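Side-chain contacts in pterin-4-alpha-carbinolamine dehydratase MoaB2 (Mycobacterium marinum, PDB 3RFQ), which probably acts in molybdopterin biosynthesis, as a member of the MogA/MoaB family of molybdenum cofactor proteins: residues P52-L57 and D165-L170; E56-A61 and V90-S95; E124-S129 and V154-S159. One frame throughout, in Å; residues are numbered along the deposited sequence.

Interaction 1 (P52-L57 and D165-L170); sequences PLVTEL and DGMATL. With NA (sodium ion), chain F.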
loop_
_atom_site.group_PDB
_atom_site.type_symbol
_atom_site.label_atom_id
_atom_site.label_comp_id
_atom_site.label_asym_id
_atom_site.label_seq_id
_atom_site.Cartn_x
_atom_site.Cartn_y
_atom_site.Cartn_z
ATOM N N PRO C 52 2.004 -30.433 -0.388
ATOM C CA PRO C 52 1.371 -30.524 -1.727
ATOM C C PRO C 52 0.941 -29.176 -2.302
ATOM O O PRO C 52 1.003 -28.971 -3.543
ATOM C CB PRO C 52 0.151 -31.456 -1.516
ATOM C CG PRO C 52 0.502 -32.295 -0.274
ATOM C CD PRO C 52 1.393 -31.350 0.597
ATOM N N LEU C 53 0.495 -28.273 -1.424
ATOM C CA LEU C 53 0.020 -26.975 -1.893
ATOM C C LEU C 53 1.189 -26.128 -2.418
ATOM O O LEU C 53 1.132 -25.586 -3.541
ATOM C CB LEU C 53 -0.787 -26.238 -0.816
ATOM C CG LEU C 53 -1.221 -24.813 -1.182
ATOM C CD1 LEU C 53 -2.050 -24.757 -2.491
ATOM C CD2 LEU C 53 -1.960 -24.128 -0.024
ATOM N N VAL C 54 2.251 -26.018 -1.621
ATOM C CA VAL C 54 3.446 -25.270 -2.059
ATOM C C VAL C 54 3.994 -25.898 -3.351
ATOM O O VAL C 54 4.423 -25.194 -4.241
ATOM C CB VAL C 54 4.555 -25.138 -0.942
ATOM C CG1 VAL C 54 5.716 -24.239 -1.416
ATOM C CG2 VAL C 54 3.954 -24.521 0.330
ATOM N N THR C 55 3.913 -27.219 -3.463
ATOM C CA THR C 55 4.398 -27.915 -4.639
ATOM C C THR C 55 3.595 -27.501 -5.871
ATOM O O THR C 55 4.189 -27.177 -6.912
ATOM C CB THR C 55 4.332 -29.428 -4.443
ATOM O OG1 THR C 55 5.196 -29.779 -3.358
ATOM C CG2 THR C 55 4.747 -30.190 -5.728
ATOM N N GLU C 56 2.263 -27.521 -5.738
ATOM C CA GLU C 56 1.356 -27.068 -6.778
ATOM C C GLU C 56 1.649 -25.636 -7.230
ATOM O O GLU C 56 1.710 -25.367 -8.431
ATOM C CB GLU C 56 -0.104 -27.181 -6.312
ATOM C CG GLU C 56 -1.123 -26.697 -7.343
ATOM C CD GLU C 56 -2.493 -26.304 -6.731
ATOM O OE1 GLU C 56 -2.762 -26.585 -5.544
ATOM O OE2 GLU C 56 -3.324 -25.740 -7.458
ATOM N N LEU C 57 1.826 -24.734 -6.269
ATOM C CA LEU C 57 2.086 -23.314 -6.540
ATOM C C LEU C 57 3.477 -23.070 -7.144
ATOM O O LEU C 57 3.620 -22.268 -8.066
ATOM C CB LEU C 57 1.881 -22.473 -5.265
ATOM C CG LEU C 57 0.460 -22.581 -4.666
ATOM C CD1 LEU C 57 0.349 -21.871 -3.296
ATOM C CD2 LEU C 57 -0.603 -22.022 -5.601
ATOM N N ASP C 165 -1.048 -16.576 -0.091
ATOM C CA ASP C 165 -0.775 -15.166 -0.330
ATOM C C ASP C 165 0.734 -14.894 -0.480
ATOM O O ASP C 165 1.128 -14.118 -1.356
ATOM C CB ASP C 165 -1.417 -14.284 0.737
ATOM C CG ASP C 165 -1.343 -12.812 0.391
ATOM O OD1 ASP C 165 -2.022 -12.373 -0.567
ATOM O OD2 ASP C 165 -0.610 -12.074 1.085
ATOM N N GLY C 166 1.558 -15.546 0.351
ATOM C CA GLY C 166 3.015 -15.466 0.243
ATOM C C GLY C 166 3.516 -15.839 -1.133
ATOM O O GLY C 166 4.365 -15.156 -1.688
ATOM N N MET C 167 2.988 -16.923 -1.699
ATOM C CA MET C 167 3.406 -17.397 -3.021
ATOM C C MET C 167 2.972 -16.444 -4.131
ATOM O O MET C 167 3.721 -16.240 -5.078
ATOM C CB MET C 167 2.878 -18.823 -3.303
ATOM C CG MET C 167 3.551 -19.946 -2.491
ATOM S SD MET C 167 5.361 -20.026 -2.645
ATOM C CE MET C 167 5.573 -20.319 -4.402
ATOM N N ALA C 168 1.767 -15.867 -4.024
ATOM C CA ALA C 168 1.290 -14.872 -5.000
ATOM C C ALA C 168 2.266 -13.679 -5.081
ATOM O O ALA C 168 2.583 -13.158 -6.167
ATOM C CB ALA C 168 -0.115 -14.372 -4.613
ATOM N N THR C 169 2.736 -13.253 -3.918
ATOM C CA THR C 169 3.691 -12.155 -3.804
ATOM C C THR C 169 5.092 -12.564 -4.269
ATOM O O THR C 169 5.775 -11.783 -4.938
ATOM C CB THR C 169 3.703 -11.614 -2.328
ATOM O OG1 THR C 169 2.451 -10.959 -2.075
ATOM C CG2 THR C 169 4.829 -10.642 -2.092
ATOM N N LEU C 170 5.502 -13.793 -3.934
ATOM C CA LEU C 170 6.827 -14.289 -4.289
ATOM C C LEU C 170 7.016 -14.496 -5.820
ATOM O O LEU C 170 8.110 -14.239 -6.344
ATOM C CB LEU C 170 7.134 -15.598 -3.550
ATOM C CG LEU C 170 8.581 -16.085 -3.737
ATOM C CD1 LEU C 170 9.592 -15.033 -3.222
ATOM C CD2 LEU C 170 8.785 -17.397 -3.035
HETATM NA NA NA F . -2.002 -9.917 -2.054
HETATM O O HOH W 1 -0.193 -11.343 -2.766
HETATM O O HOH W 2 -0.277 -8.174 -3.394
HETATM O O HOH W 3 -4.173 -10.733 -1.937
HETATM O O HOH W 4 -2.987 -8.335 -0.122
#

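Interaction 2 (E56-A61 and V90-S95); sequences ELLTEA and VDLVVS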
loop_
_atom_site.group_PDB
_atom_site.type_symbol
_atom_site.label_atom_id
_atom_site.label_comp_id
_atom_site.label_asym_id
_atom_site.label_seq_id
_atom_site.Cartn_x
_atom_site.Cartn_y
_atom_site.Cartn_z
ATOM N N GLU C 56 2.263 -27.521 -5.738
ATOM C CA GLU C 56 1.356 -27.068 -6.778
ATOM C C GLU C 56 1.649 -25.636 -7.230
ATOM O O GLU C 56 1.710 -25.367 -8.431
ATOM C CB GLU C 56 -0.104 -27.181 -6.312
ATOM C CG GLU C 56 -1.123 -26.697 -7.343
ATOM C CD GLU C 56 -2.493 -26.304 -6.731
ATOM O OE1 GLU C 56 -2.762 -26.585 -5.544
ATOM O OE2 GLU C 56 -3.324 -25.740 -7.458
ATOM N N LEU C 57 1.826 -24.734 -6.269
ATOM C CA LEU C 57 2.086 -23.314 -6.540
ATOM C C LEU C 57 3.477 -23.070 -7.144
ATOM O O LEU C 57 3.620 -22.268 -8.066
ATOM C CB LEU C 57 1.881 -22.473 -5.265
ATOM C CG LEU C 57 0.460 -22.581 -4.666
ATOM C CD1 LEU C 57 0.349 -21.871 -3.296
ATOM C CD2 LEU C 57 -0.603 -22.022 -5.601
ATOM N N LEU C 58 4.495 -23.761 -6.637
ATOM C CA LEU C 58 5.822 -23.695 -7.235
ATOM C C LEU C 58 5.797 -24.185 -8.706
ATOM O O LEU C 58 6.332 -23.529 -9.592
ATOM C CB LEU C 58 6.806 -24.520 -6.415
ATOM C CG LEU C 58 7.322 -23.878 -5.114
ATOM C CD1 LEU C 58 8.150 -24.881 -4.353
ATOM C CD2 LEU C 58 8.152 -22.641 -5.409
ATOM N N THR C 59 5.131 -25.309 -8.956
ATOM C CA THR C 59 5.080 -25.887 -10.282
ATOM C C THR C 59 4.359 -24.963 -11.268
ATOM O O THR C 59 4.736 -24.856 -12.438
ATOM C CB THR C 59 4.381 -27.226 -10.217
ATOM O OG1 THR C 59 5.114 -28.090 -9.334
ATOM C CG2 THR C 59 4.248 -27.877 -11.634
ATOM N N GLU C 60 3.320 -24.286 -10.791
ATOM C CA GLU C 60 2.527 -23.380 -11.619
ATOM C C GLU C 60 3.331 -22.123 -11.996
ATOM O O GLU C 60 3.172 -21.571 -13.074
ATOM C CB GLU C 60 1.233 -23.045 -10.867
ATOM C CG GLU C 60 0.294 -22.077 -11.561
ATOM C CD GLU C 60 -0.923 -21.758 -10.671
ATOM O OE1 GLU C 60 -1.844 -22.603 -10.630
ATOM O OE2 GLU C 60 -0.953 -20.678 -10.023
ATOM N N ALA C 61 4.203 -21.692 -11.088
ATOM C CA ALA C 61 5.141 -20.602 -11.344
ATOM C C ALA C 61 6.373 -21.011 -12.202
ATOM O O ALA C 61 7.244 -20.195 -12.440
ATOM C CB ALA C 61 5.600 -20.032 -10.015
ATOM N N VAL C 90 19.895 -26.376 -5.409
ATOM C CA VAL C 90 18.489 -26.009 -5.570
ATOM C C VAL C 90 18.422 -24.478 -5.778
ATOM O O VAL C 90 19.186 -23.744 -5.125
ATOM C CB VAL C 90 17.716 -26.392 -4.278
ATOM C CG1 VAL C 90 16.300 -25.877 -4.294
ATOM C CG2 VAL C 90 17.751 -27.936 -4.048
ATOM N N ASP C 91 17.550 -23.993 -6.667
ATOM C CA ASP C 91 17.483 -22.539 -6.910
ATOM C C ASP C 91 16.641 -21.776 -5.880
ATOM O O ASP C 91 16.981 -20.643 -5.524
ATOM C CB ASP C 91 16.990 -22.206 -8.327
ATOM C CG ASP C 91 17.846 -22.838 -9.397
ATOM O OD1 ASP C 91 19.028 -22.418 -9.594
ATOM O OD2 ASP C 91 17.324 -23.767 -10.034
ATOM N N LEU C 92 15.551 -22.410 -5.430
ATOM C CA LEU C 92 14.568 -21.802 -4.527
ATOM C C LEU C 92 14.153 -22.765 -3.430
ATOM O O LEU C 92 13.637 -23.851 -3.711
ATOM C CB LEU C 92 13.320 -21.355 -5.296
ATOM C CG LEU C 92 12.149 -20.809 -4.443
ATOM C CD1 LEU C 92 12.590 -19.659 -3.509
ATOM C CD2 LEU C 92 10.966 -20.368 -5.286
ATOM N N VAL C 93 14.392 -22.379 -2.185
ATOM C CA VAL C 93 13.808 -23.083 -1.051
ATOM C C VAL C 93 12.682 -22.233 -0.431
ATOM O O VAL C 93 12.909 -21.094 -0.049
ATOM C CB VAL C 93 14.862 -23.445 0.027
ATOM C CG1 VAL C 93 14.193 -24.213 1.231
ATOM C CG2 VAL C 93 15.976 -24.287 -0.576
ATOM N N VAL C 94 11.484 -22.807 -0.330
ATOM C CA VAL C 94 10.394 -22.172 0.394
ATOM C C VAL C 94 10.171 -23.051 1.624
ATOM O O VAL C 94 9.901 -24.239 1.475
ATOM C CB VAL C 94 9.112 -22.107 -0.492
ATOM C CG1 VAL C 94 7.946 -21.524 0.263
ATOM C CG2 VAL C 94 9.362 -21.294 -1.767
ATOM N N SER C 95 10.341 -22.497 2.833
ATOM C CA SER C 95 9.958 -23.200 4.072
ATOM C C SER C 95 8.572 -22.711 4.514
ATOM O O SER C 95 8.180 -21.601 4.189
ATOM C CB SER C 95 10.991 -22.963 5.189
ATOM O OG SER C 95 11.009 -21.602 5.622
#

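Interaction 3 (E124-S129 and V154-S159); sequences EAIRAS and VNLAGS. With NA (sodium ion), chain F.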
loop_
_atom_site.group_PDB
_atom_site.type_symbol
_atom_site.label_atom_id
_atom_site.label_comp_id
_atom_site.label_asym_id
_atom_site.label_seq_id
_atom_site.Cartn_x
_atom_site.Cartn_y
_atom_site.Cartn_z
ATOM N N GLU C 124 9.369 -7.864 3.276
ATOM C CA GLU C 124 8.487 -6.711 3.433
ATOM C C GLU C 124 7.240 -6.824 2.561
ATOM O O GLU C 124 6.171 -6.399 2.969
ATOM C CB GLU C 124 9.186 -5.384 3.118
ATOM C CG GLU C 124 10.380 -5.097 3.967
ATOM C CD GLU C 124 11.247 -3.993 3.405
ATOM O OE1 GLU C 124 10.937 -3.434 2.306
ATOM O OE2 GLU C 124 12.239 -3.658 4.083
ATOM N N ALA C 125 7.393 -7.364 1.351
ATOM C CA ALA C 125 6.276 -7.437 0.420
ATOM C C ALA C 125 5.310 -8.503 0.903
ATOM O O ALA C 125 4.113 -8.301 0.832
ATOM C CB ALA C 125 6.761 -7.726 -1.052
ATOM N N ILE C 126 5.834 -9.622 1.416
ATOM C CA ILE C 126 4.998 -10.699 1.940
ATOM C C ILE C 126 4.185 -10.168 3.136
ATOM O O ILE C 126 2.970 -10.367 3.212
ATOM C CB ILE C 126 5.844 -11.973 2.309
ATOM C CG1 ILE C 126 6.253 -12.724 1.024
ATOM C CG2 ILE C 126 5.056 -12.915 3.242
ATOM C CD1 ILE C 126 7.498 -13.582 1.170
ATOM N N ARG C 127 4.846 -9.439 4.037
ATOM C CA ARG C 127 4.149 -8.917 5.208
ATOM C C ARG C 127 3.121 -7.866 4.838
ATOM O O ARG C 127 1.988 -7.903 5.366
ATOM C CB ARG C 127 5.115 -8.384 6.264
ATOM C CG ARG C 127 5.880 -9.467 7.055
ATOM C CD ARG C 127 6.574 -8.867 8.294
ATOM N NE ARG C 127 7.745 -8.083 7.860
ATOM C CZ ARG C 127 8.969 -8.592 7.698
ATOM N NH1 ARG C 127 9.958 -7.811 7.277
ATOM N NH2 ARG C 127 9.206 -9.882 7.980
ATOM N N ALA C 128 3.489 -6.927 3.950
ATOM C CA ALA C 128 2.536 -5.870 3.590
ATOM C C ALA C 128 1.303 -6.469 2.921
ATOM O O ALA C 128 0.160 -6.043 3.165
ATOM C CB ALA C 128 3.171 -4.793 2.684
ATOM N N SER C 129 1.524 -7.434 2.045
ATOM C CA SER C 129 0.384 -8.093 1.385
ATOM C C SER C 129 -0.477 -8.881 2.381
ATOM O O SER C 129 -1.735 -8.871 2.332
ATOM C CB SER C 129 0.900 -9.049 0.312
ATOM O OG SER C 129 -0.185 -9.643 -0.300
ATOM N N VAL C 154 13.240 -18.556 1.160
ATOM C CA VAL C 154 12.151 -17.692 1.636
ATOM C C VAL C 154 11.373 -18.427 2.718
ATOM O O VAL C 154 10.991 -19.569 2.509
ATOM C CB VAL C 154 11.222 -17.285 0.441
ATOM C CG1 VAL C 154 10.036 -16.401 0.927
ATOM C CG2 VAL C 154 12.065 -16.536 -0.640
ATOM N N ASN C 155 11.201 -17.827 3.895
ATOM C CA ASN C 155 10.417 -18.454 4.961
ATOM C C ASN C 155 9.011 -17.904 4.888
ATOM O O ASN C 155 8.813 -16.687 4.969
ATOM C CB ASN C 155 10.925 -18.108 6.371
ATOM C CG ASN C 155 12.422 -18.389 6.610
ATOM O OD1 ASN C 155 13.061 -17.581 7.269
ATOM N ND2 ASN C 155 12.960 -19.540 6.152
ATOM N N LEU C 156 8.017 -18.773 4.749
ATOM C CA LEU C 156 6.613 -18.333 4.897
ATOM C C LEU C 156 5.973 -18.813 6.211
ATOM O O LEU C 156 6.347 -19.871 6.748
ATOM C CB LEU C 156 5.781 -18.837 3.714
ATOM C CG LEU C 156 6.251 -18.497 2.298
ATOM C CD1 LEU C 156 5.288 -19.139 1.267
ATOM C CD2 LEU C 156 6.335 -16.992 2.111
ATOM N N ALA C 157 5.003 -18.050 6.711
ATOM C CA ALA C 157 4.188 -18.498 7.834
ATOM C C ALA C 157 3.389 -19.762 7.492
ATOM O O ALA C 157 3.224 -20.113 6.308
ATOM C CB ALA C 157 3.249 -17.375 8.331
ATOM N N GLY C 158 2.905 -20.446 8.525
ATOM C CA GLY C 158 2.274 -21.754 8.335
ATOM C C GLY C 158 0.803 -21.864 7.920
ATOM O O GLY C 158 0.389 -22.915 7.423
ATOM N N SER C 159 -0.021 -20.828 8.115
ATOM C CA SER C 159 -1.463 -21.003 7.832
ATOM C C SER C 159 -1.655 -21.201 6.303
ATOM O O SER C 159 -0.815 -20.789 5.522
ATOM C CB SER C 159 -2.270 -19.790 8.308
ATOM O OG SER C 159 -2.045 -18.703 7.415
HETATM NA NA NA F . -2.002 -9.917 -2.054
HETATM O O HOH W 4 -2.987 -8.335 -0.122
HETATM O O HOH W 1 -0.193 -11.343 -2.766
HETATM O O HOH W 2 -0.277 -8.174 -3.394
HETATM O O HOH W 3 -4.173 -10.733 -1.937
#

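Interaction 1 (P52-L57 and D165-L170)
Leu57 and Met167 mark the closest approach of two helices, 52-57 and 165-170, with their CA atoms 7.0 Å apart. Most of the contact is made by Met167, and its side chain touches at two levels. Near its base, CG lies 3.8 Å from Leu57 CD1. Further out, the thioether sulfur reaches Val54 one turn back along the first helix, where Met167 SD stands 4.4 Å from Val54 CG1. Two successive bends in the methionine chain, chi2 -56° and chi3 -61°, turn its end aside, so that it does not run straight at the opposing backbone. Leu57 meets it obliquely, and its CB also comes within 4.1 Å of Met167 CG. All three side chains are buried, and the interface is purely apolar.

The other side of helix 165-170 does different work. Asp165 points away from 52-57 and places OD1 2.9 Å from a sodium ion. Water 1, a ligand of that sodium, lies 2.8 Å from Thr169 OG1, a hydrogen bond that ties the next turn into the site. Ser129 and the Asp165 and Ser129 of a second subunit also bind the ion. One helix thus serves core and interface at once: two helices packed side by side on one face of the sheet of an alpha/beta/alpha fold, the second with its far side contributing to a sodium site between subunits.

Interaction 2 (E56-A61 and V90-S95)
Leu58 reaches from helix 56-60 to the face of strand 92-95, meeting Leu92 and Val94, and its side chain can be followed outward atom by atom. The backbones stand apart, with the CA atoms of Leu58 and Val94 9.0 Å from each other; CB points toward the strand but does not touch it. With CG anti to the carbonyl carbon (chi1 -78°), the branch point is brought beside Met167 of helix 160-180, whose CE lies 4.0 Å from Leu58 CG. At the fork the two methyl groups part company. CD1 continues the extended line of the chain (chi2 173°), and it is the other branch that turns to the strand. CD2 makes the whole contact: it lies 3.6 Å from Leu92 CD2 and 4.1 Å from Val94 CG2, while Met167 CE is 3.6 Å from this same Leu58 CD2. A single methyl is therefore shared among a leucine, a valine and a methionine.

The strand residues receive it differently. Leu92 crosses Leu58 at a slant, methyl against methyl, whereas Val94 runs past it in the opposite sense and offers CG2. Val94 CG2 also meets helix 160-180, 4.1 Å from Leu170 CD2. Val93, between them, turns its side chain to the other face of the sheet, where it packs on Leu82 and Ala85 of helix 75-87.

Leu58 further touches Ala33 and Val35 of strand 31-38 and Val65 of strand 63-71. Helix 51-60 consequently lies over three parallel strands, with helix 160-180 at its flank, while its outer side carries Glu56 and Glu60, which form salt bridges with Arg160 and Arg164 of a second subunit.

Interaction 3 (E124-S129 and V154-S159)
Ile126, the residue most deeply engaged here, reaches from helix 124-129 and sets its terminal methyl on the adjoining methyls of Val154 and Leu156 in strand 154-156. CD1 makes the closest contacts: Ile126 CD1 lies 3.7 Å from Leu156 CD2 and 3.8 Å from Val154 CG1. Those two strand methyls are themselves close, Val154 CG1 to Leu156 CD2 being 3.9 Å, so the three carbons form a nearly equilateral triangle. In the isoleucine, chi1 -75° points CG1 toward the strand and the extended chi2, 156°, carries CD1 on to it. Leu156 approaches at about a right angle; its CA-CB bond does not aim at the helix, yet the branch ending in CD2 swings nearer. Val154 presents its methyl more directly and crosses the isoleucine at a slant.

A turn further on, Ser129 OG binds the sodium ion at 2.5 Å. Water 4 donates a hydrogen bond to Ser129 O over 2.8 Å and also ligates the ion, so the side chain binds it directly and the backbone carbonyl through a water. Past the loop that follows the strand, Ser159 is the N-cap of helix 160-180, its OG bonding Ala162 N. One buried isoleucine thus joins a helix layer to the sheet of an alpha/beta/alpha fold, with helix 75-87 on the other face; the same helix carries a ligand of the intersubunit sodium site.

Overall arrangement
Interactions 1 and 2 are neighbours, with centres 7 Å apart, and share helix 51-60; Met167 and Val94 join them in one apolar core. Interaction 3 lies about 11 Å from the centre of interaction 1 and 15 Å from that of interaction 2. It is tied to the latter through adjacent strands 92-96 and 151-156, and to the former through Asp165, Ser129 and the sodium ion. Along the chain interaction 2 closes before interaction 3 opens, and interaction 3 nests inside the loop closed by interaction 1. Helices 51-60, 120-132 and 160-180 thus form one layer over the sheet, and that layer also meets the second subunit.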